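Local coordinates for serine acetyltransferase 1, putative (Entamoeba histolytica, PDB 7BW9), which probably transfers an acetyl group to the hydroxyl of serine, a step in cysteine biosynthesis, and binds cysteine in the crystal, at residues 78-83 / 147-152; 137-142 / 153-158. All blocks are in the same frame, centred on the assembly; numbering follows the deposited sequence.

In the fold
Both contacts belong to the all-helical part of the chain that precedes the left-handed beta-helix, and both use helix 148-162. Interaction 1 sets its first turn against the junction of helices 58-79 and 82-94; interaction 2 packs its next residues against helix 128-144. The centres lie about 12 Å apart. Along the sequence the segments alternate, in the order 78-83, 137-142, 147-152, 153-158. The contacts also touch each other: Y79 OH is hydrogen-bonded to E153 OE1, and D147 N, just before helix 148-162, probably donates a hydrogen bond to L142 O. Since both also reach the second subunit, helix 148-162 lies between its own helical bundle and the second subunit.

Interaction 1 (78-83 / 147-152); sequences AYYNQQ and DIEYSR
Y80, Y79 and E149 bury most of the surface between 78-83 and the first turn of helix 148-162. The OH of Y80 sits at the start of that turn, where backbone N-H groups lack partners from a preceding turn, and accepts from I148 N at 3.0 Å and from E149 N at 3.2 Å. Both bonds are bent, with N-H...O angles of 137° and 140°, consistent with one oxygen shared by two successive amides. D147 OD1 lies at the Y80 ring edge, 3.3 Å from CE2, and also accepts from Y150 N through its syn lone pair.

Y79 offers a ring face instead. E149 CB rests over it, 3.6 Å from the centroid, in a CH-pi contact. E149 CG touches Y80 OH at 3.1 Å. The bend at chi2 (-96°) brings OE1 of E149 beside the CD1-CE1 rim of Y79, on the same side as CB, while OE2 bonds to S119 of the second subunit. Tyrosine suits this place: its flat ring packs on the helix while its OH reaches E153. This is a helix N-terminus with D147 as N-cap and a tyrosine hydroxyl from a neighbouring helix junction accepting from its first amides.

Interaction 2 (137-142 / 153-158); sequences RVAHIL and ELMENI
A139 of helix 128-144 meets L154 and M155 of helix 148-162 in an antiparallel helical hairpin, the two helices being joined by a short connection. The local axes run at 164° to each other and come within 9.9 Å. At that separation the helices meet through side chains, not backbones, and the contact buries only 151 Å².

The tight part centres on A139: A139 CA and L154 CA, 6.8 Å apart, are the nearest pair of CA atoms across the two segments. A methyl group suits this place: it points toward the opposite helix and lets two larger side chains close over it. L154 supplies a single branch, CD2, which lies 3.9 Å from A139 CB. With CG anti to the backbone N (chi1 179°), the leucine extends across to the partner helix. M155 approaches the same methyl along another path. Its flexible chain, bent at both chi2 and chi3, brings sulfur rather than the terminal methyl against the alanine.

Contact is looser at the flank of L154 CD2 facing V138 CG1 and L142 CD1, each 4.3 Å away. These branched side chains, one turn apart, border the leucine with little overlap, and V138 also packs on I41 of helix 36-45. Several polar residues lie on the other faces. E153 and N157 take no part in the hairpin contact: E153 forms a salt bridge with R125 of the second subunit, and N157 a weak hydrogen bond with K32 of the second subunit. H140, partly exposed, sends its ring away from helix 148-162, and its ND1 bonds to the backbone oxygen of P168. Between 137-142 and 153-158 the side-chain contacts are apolar, and the shortest is M155 SD to A139 CB, at 3.6 Å.

Interaction 1 (78-83 / 147-152)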
loop_
_atom_site.group_PDB
_atom_site.type_symbol
_atom_site.label_atom_id
_atom_site.label_comp_id
_atom_site.label_asym_id
_atom_site.label_seq_id
_atom_site.Cartn_x
_atom_site.Cartn_y
_atom_site.Cartn_z
ATOM N N ALA A 78 -4.459 -2.400 27.507
ATOM C CA ALA A 78 -3.005 -2.464 27.442
ATOM C C ALA A 78 -2.401 -1.071 27.386
ATOM O O ALA A 78 -1.401 -0.792 28.058
ATOM C CB ALA A 78 -2.568 -3.301 26.238
ATOM N N TYR A 79 -3.008 -0.168 26.613
ATOM C CA TYR A 79 -2.499 1.196 26.544
ATOM C C TYR A 79 -2.917 2.040 27.748
ATOM O O TYR A 79 -2.217 3.001 28.092
ATOM C CB TYR A 79 -2.982 1.879 25.266
ATOM C CG TYR A 79 -2.293 1.467 23.977
ATOM C CD1 TYR A 79 -1.053 1.995 23.621
ATOM C CD2 TYR A 79 -2.914 0.597 23.088
ATOM C CE1 TYR A 79 -0.443 1.642 22.429
ATOM C CE2 TYR A 79 -2.313 0.241 21.896
ATOM C CZ TYR A 79 -1.078 0.762 21.571
ATOM O OH TYR A 79 -0.488 0.395 20.378
ATOM N N TYR A 80 -4.051 1.714 28.380
ATOM C CA TYR A 80 -4.657 2.536 29.427
ATOM C C TYR A 80 -5.096 1.698 30.620
ATOM O O TYR A 80 -4.262 1.230 31.398
ATOM C CB TYR A 80 -5.874 3.299 28.893
ATOM C CG TYR A 80 -5.586 4.254 27.768
ATOM C CD1 TYR A 80 -5.150 5.550 28.021
ATOM C CD2 TYR A 80 -5.773 3.870 26.443
ATOM C CE1 TYR A 80 -4.891 6.436 26.979
ATOM C CE2 TYR A 80 -5.516 4.745 25.393
ATOM C CZ TYR A 80 -5.073 6.024 25.665
ATOM O OH TYR A 80 -4.832 6.884 24.621
ATOM N N ASN A 81 -6.407 1.499 30.765
ATOM C CA ASN A 81 -6.959 0.748 31.884
ATOM C C ASN A 81 -8.352 0.255 31.517
ATOM O O ASN A 81 -8.928 0.651 30.501
ATOM C CB ASN A 81 -7.010 1.600 33.156
ATOM C CG ASN A 81 -7.912 2.806 33.006
ATOM O OD1 ASN A 81 -9.138 2.681 32.930
ATOM N ND2 ASN A 81 -7.311 3.983 32.956
ATOM N N GLN A 82 -8.904 -0.593 32.388
ATOM C CA GLN A 82 -10.192 -1.213 32.099
ATOM C C GLN A 82 -11.334 -0.201 32.096
ATOM O O GLN A 82 -12.296 -0.365 31.335
ATOM C CB GLN A 82 -10.492 -2.328 33.107
ATOM C CG GLN A 82 -11.794 -3.067 32.804
ATOM C CD GLN A 82 -11.704 -4.575 32.982
ATOM O OE1 GLN A 82 -10.615 -5.154 33.027
ATOM N NE2 GLN A 82 -12.867 -5.222 33.071
ATOM N N GLN A 83 -11.266 0.839 32.933
ATOM C CA GLN A 83 -12.375 1.792 32.979
ATOM C C GLN A 83 -12.556 2.481 31.629
ATOM O O GLN A 83 -13.659 2.482 31.066
ATOM C CB GLN A 83 -12.173 2.833 34.089
ATOM C CG GLN A 83 -13.363 3.805 34.187
ATOM C CD GLN A 83 -13.301 4.776 35.365
ATOM O OE1 GLN A 83 -12.908 5.934 35.207
ATOM N NE2 GLN A 83 -13.726 4.319 36.541
ATOM N N ASP A 147 -9.711 7.100 23.803
ATOM C CA ASP A 147 -8.632 6.164 23.482
ATOM C C ASP A 147 -7.934 6.647 22.219
ATOM O O ASP A 147 -8.376 6.363 21.103
ATOM C CB ASP A 147 -9.160 4.746 23.297
ATOM C CG ASP A 147 -8.257 3.909 22.399
ATOM O OD1 ASP A 147 -7.012 4.024 22.528
ATOM O OD2 ASP A 147 -8.785 3.181 21.525
ATOM N N ILE A 148 -6.836 7.376 22.378
ATOM C CA ILE A 148 -6.151 7.860 21.189
ATOM C C ILE A 148 -5.114 6.864 20.685
ATOM O O ILE A 148 -4.773 6.896 19.497
ATOM C CB ILE A 148 -5.520 9.243 21.426
ATOM C CG1 ILE A 148 -4.370 9.155 22.434
ATOM C CG2 ILE A 148 -6.589 10.229 21.878
ATOM C CD1 ILE A 148 -3.721 10.480 22.720
ATOM N N GLU A 149 -4.649 5.946 21.534
ATOM C CA GLU A 149 -3.574 5.044 21.139
ATOM C C GLU A 149 -4.098 3.867 20.322
ATOM O O GLU A 149 -3.594 3.594 19.225
ATOM C CB GLU A 149 -2.829 4.541 22.370
ATOM C CG GLU A 149 -2.323 5.618 23.318
ATOM C CD GLU A 149 -0.868 6.012 23.088
ATOM O OE1 GLU A 149 -0.104 5.211 22.505
ATOM O OE2 GLU A 149 -0.487 7.130 23.506
ATOM N N TYR A 150 -5.090 3.136 20.841
ATOM C CA TYR A 150 -5.527 1.946 20.117
ATOM C C TYR A 150 -6.298 2.317 18.855
ATOM O O TYR A 150 -6.171 1.636 17.835
ATOM C CB TYR A 150 -6.365 1.012 20.994
ATOM C CG TYR A 150 -7.057 -0.020 20.129
ATOM C CD1 TYR A 150 -6.338 -1.045 19.524
ATOM C CD2 TYR A 150 -8.401 0.097 19.827
ATOM C CE1 TYR A 150 -6.961 -1.961 18.698
ATOM C CE2 TYR A 150 -9.031 -0.802 19.005
ATOM C CZ TYR A 150 -8.317 -1.826 18.442
ATOM O OH TYR A 150 -8.983 -2.708 17.625
ATOM N N SER A 151 -7.103 3.386 18.896
ATOM C CA SER A 151 -7.795 3.817 17.683
ATOM C C SER A 151 -6.809 4.145 16.554
ATOM O O SER A 151 -7.123 3.935 15.377
ATOM C CB SER A 151 -8.701 5.011 17.987
ATOM O OG SER A 151 -7.955 6.141 18.395
ATOM N N ARG A 152 -5.607 4.621 16.900
ATOM C CA ARG A 152 -4.592 4.906 15.888
ATOM C C ARG A 152 -3.972 3.624 15.359
ATOM O O ARG A 152 -3.814 3.453 14.142
ATOM C CB ARG A 152 -3.508 5.822 16.463
ATOM C CG ARG A 152 -2.370 6.123 15.484
ATOM C CD ARG A 152 -2.840 7.037 14.345
ATOM N NE ARG A 152 -1.846 7.197 13.284
ATOM C CZ ARG A 152 -0.900 8.135 13.270
ATOM N NH1 ARG A 152 -0.801 9.000 14.271
ATOM N NH2 ARG A 152 -0.040 8.200 12.266
#

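Interaction 2 (137-142 / 153-158)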
loop_
_atom_site.group_PDB
_atom_site.type_symbol
_atom_site.label_atom_id
_atom_site.label_comp_id
_atom_site.label_asym_id
_atom_site.label_seq_id
_atom_site.Cartn_x
_atom_site.Cartn_y
_atom_site.Cartn_z
ATOM N N ARG A 137 -15.073 4.575 11.014
ATOM C CA ARG A 137 -16.241 4.930 11.810
ATOM C C ARG A 137 -16.241 4.212 13.158
ATOM O O ARG A 137 -16.712 4.772 14.156
ATOM C CB ARG A 137 -17.507 4.645 10.998
ATOM C CG ARG A 137 -17.524 5.482 9.703
ATOM C CD ARG A 137 -18.909 5.686 9.160
ATOM N NE ARG A 137 -18.942 6.353 7.856
ATOM C CZ ARG A 137 -18.860 7.677 7.682
ATOM N NH1 ARG A 137 -18.713 8.482 8.725
ATOM N NH2 ARG A 137 -18.935 8.192 6.459
ATOM N N VAL A 138 -15.682 2.998 13.223
ATOM C CA VAL A 138 -15.481 2.352 14.515
ATOM C C VAL A 138 -14.419 3.091 15.312
ATOM O O VAL A 138 -14.647 3.487 16.462
ATOM C CB VAL A 138 -15.098 0.872 14.329
ATOM C CG1 VAL A 138 -14.521 0.327 15.616
ATOM C CG2 VAL A 138 -16.301 0.070 13.857
ATOM N N ALA A 139 -13.244 3.288 14.705
ATOM C CA ALA A 139 -12.114 3.890 15.411
ATOM C C ALA A 139 -12.463 5.266 15.945
ATOM O O ALA A 139 -11.996 5.656 17.020
ATOM C CB ALA A 139 -10.904 4.002 14.477
ATOM N N HIS A 140 -13.246 6.030 15.180
ATOM C CA HIS A 140 -13.536 7.416 15.551
ATOM C C HIS A 140 -14.345 7.491 16.844
ATOM O O HIS A 140 -14.162 8.414 17.646
ATOM C CB HIS A 140 -14.267 8.113 14.408
ATOM C CG HIS A 140 -14.602 9.547 14.679
ATOM N ND1 HIS A 140 -13.642 10.507 14.914
ATOM C CD2 HIS A 140 -15.799 10.186 14.740
ATOM C CE1 HIS A 140 -14.233 11.674 15.114
ATOM N NE2 HIS A 140 -15.540 11.503 15.020
ATOM N N ILE A 141 -15.240 6.530 17.068
ATOM C CA ILE A 141 -15.975 6.506 18.331
ATOM C C ILE A 141 -15.035 6.187 19.481
ATOM O O ILE A 141 -15.151 6.751 20.573
ATOM C CB ILE A 141 -17.142 5.511 18.253
ATOM C CG1 ILE A 141 -18.179 6.046 17.267
ATOM C CG2 ILE A 141 -17.778 5.299 19.649
ATOM C CD1 ILE A 141 -19.123 5.050 16.831
ATOM N N LEU A 142 -14.074 5.297 19.247
ATOM C CA LEU A 142 -13.094 5.003 20.280
ATOM C C LEU A 142 -12.289 6.251 20.610
ATOM O O LEU A 142 -12.130 6.613 21.783
ATOM C CB LEU A 142 -12.189 3.860 19.822
ATOM C CG LEU A 142 -12.952 2.590 19.434
ATOM C CD1 LEU A 142 -11.997 1.529 18.900
ATOM C CD2 LEU A 142 -13.740 2.067 20.642
ATOM N N GLU A 153 -3.591 2.718 16.268
ATOM C CA GLU A 153 -3.130 1.391 15.877
ATOM C C GLU A 153 -4.133 0.720 14.943
ATOM O O GLU A 153 -3.766 0.162 13.900
ATOM C CB GLU A 153 -2.900 0.541 17.130
ATOM C CG GLU A 153 -2.197 -0.786 16.887
ATOM C CD GLU A 153 -2.190 -1.677 18.133
ATOM O OE1 GLU A 153 -1.279 -1.521 18.978
ATOM O OE2 GLU A 153 -3.108 -2.515 18.277
ATOM N N LEU A 154 -5.414 0.776 15.303
ATOM C CA LEU A 154 -6.458 0.225 14.443
ATOM C C LEU A 154 -6.431 0.859 13.055
ATOM O O LEU A 154 -6.437 0.157 12.035
ATOM C CB LEU A 154 -7.817 0.423 15.107
ATOM C CG LEU A 154 -9.032 -0.071 14.351
ATOM C CD1 LEU A 154 -8.881 -1.565 14.049
ATOM C CD2 LEU A 154 -10.277 0.206 15.221
ATOM N N MET A 155 -6.375 2.194 12.991
ATOM C CA MET A 155 -6.302 2.837 11.683
ATOM C C MET A 155 -5.025 2.468 10.931
ATOM O O MET A 155 -5.050 2.363 9.696
ATOM C CB MET A 155 -6.414 4.355 11.819
ATOM C CG MET A 155 -7.818 4.843 12.187
ATOM S SD MET A 155 -9.143 3.991 11.324
ATOM C CE MET A 155 -8.914 4.483 9.622
ATOM N N GLU A 156 -3.899 2.273 11.636
ATOM C CA GLU A 156 -2.679 1.892 10.920
ATOM C C GLU A 156 -2.777 0.473 10.369
ATOM O O GLU A 156 -2.196 0.180 9.317
ATOM C CB GLU A 156 -1.442 2.029 11.813
ATOM C CG GLU A 156 -1.032 3.491 12.101
ATOM C CD GLU A 156 -0.799 4.337 10.843
ATOM O OE1 GLU A 156 -0.368 3.782 9.802
ATOM O OE2 GLU A 156 -1.019 5.570 10.905
ATOM N N ASN A 157 -3.521 -0.409 11.043
ATOM C CA ASN A 157 -3.759 -1.745 10.489
ATOM C C ASN A 157 -4.438 -1.662 9.127
ATOM O O ASN A 157 -4.021 -2.323 8.170
ATOM C CB ASN A 157 -4.625 -2.584 11.441
ATOM C CG ASN A 157 -3.859 -3.096 12.643
ATOM O OD1 ASN A 157 -2.630 -3.101 12.656
ATOM N ND2 ASN A 157 -4.591 -3.544 13.661
ATOM N N ILE A 158 -5.514 -0.874 9.029
ATOM C CA ILE A 158 -6.256 -0.801 7.770
ATOM C C ILE A 158 -5.449 -0.013 6.729
ATOM O O ILE A 158 -5.518 -0.309 5.528
ATOM C CB ILE A 158 -7.674 -0.224 8.015
ATOM C CG1 ILE A 158 -8.587 -0.444 6.803
ATOM C CG2 ILE A 158 -7.649 1.274 8.366
ATOM C CD1 ILE A 158 -8.674 -1.870 6.359
#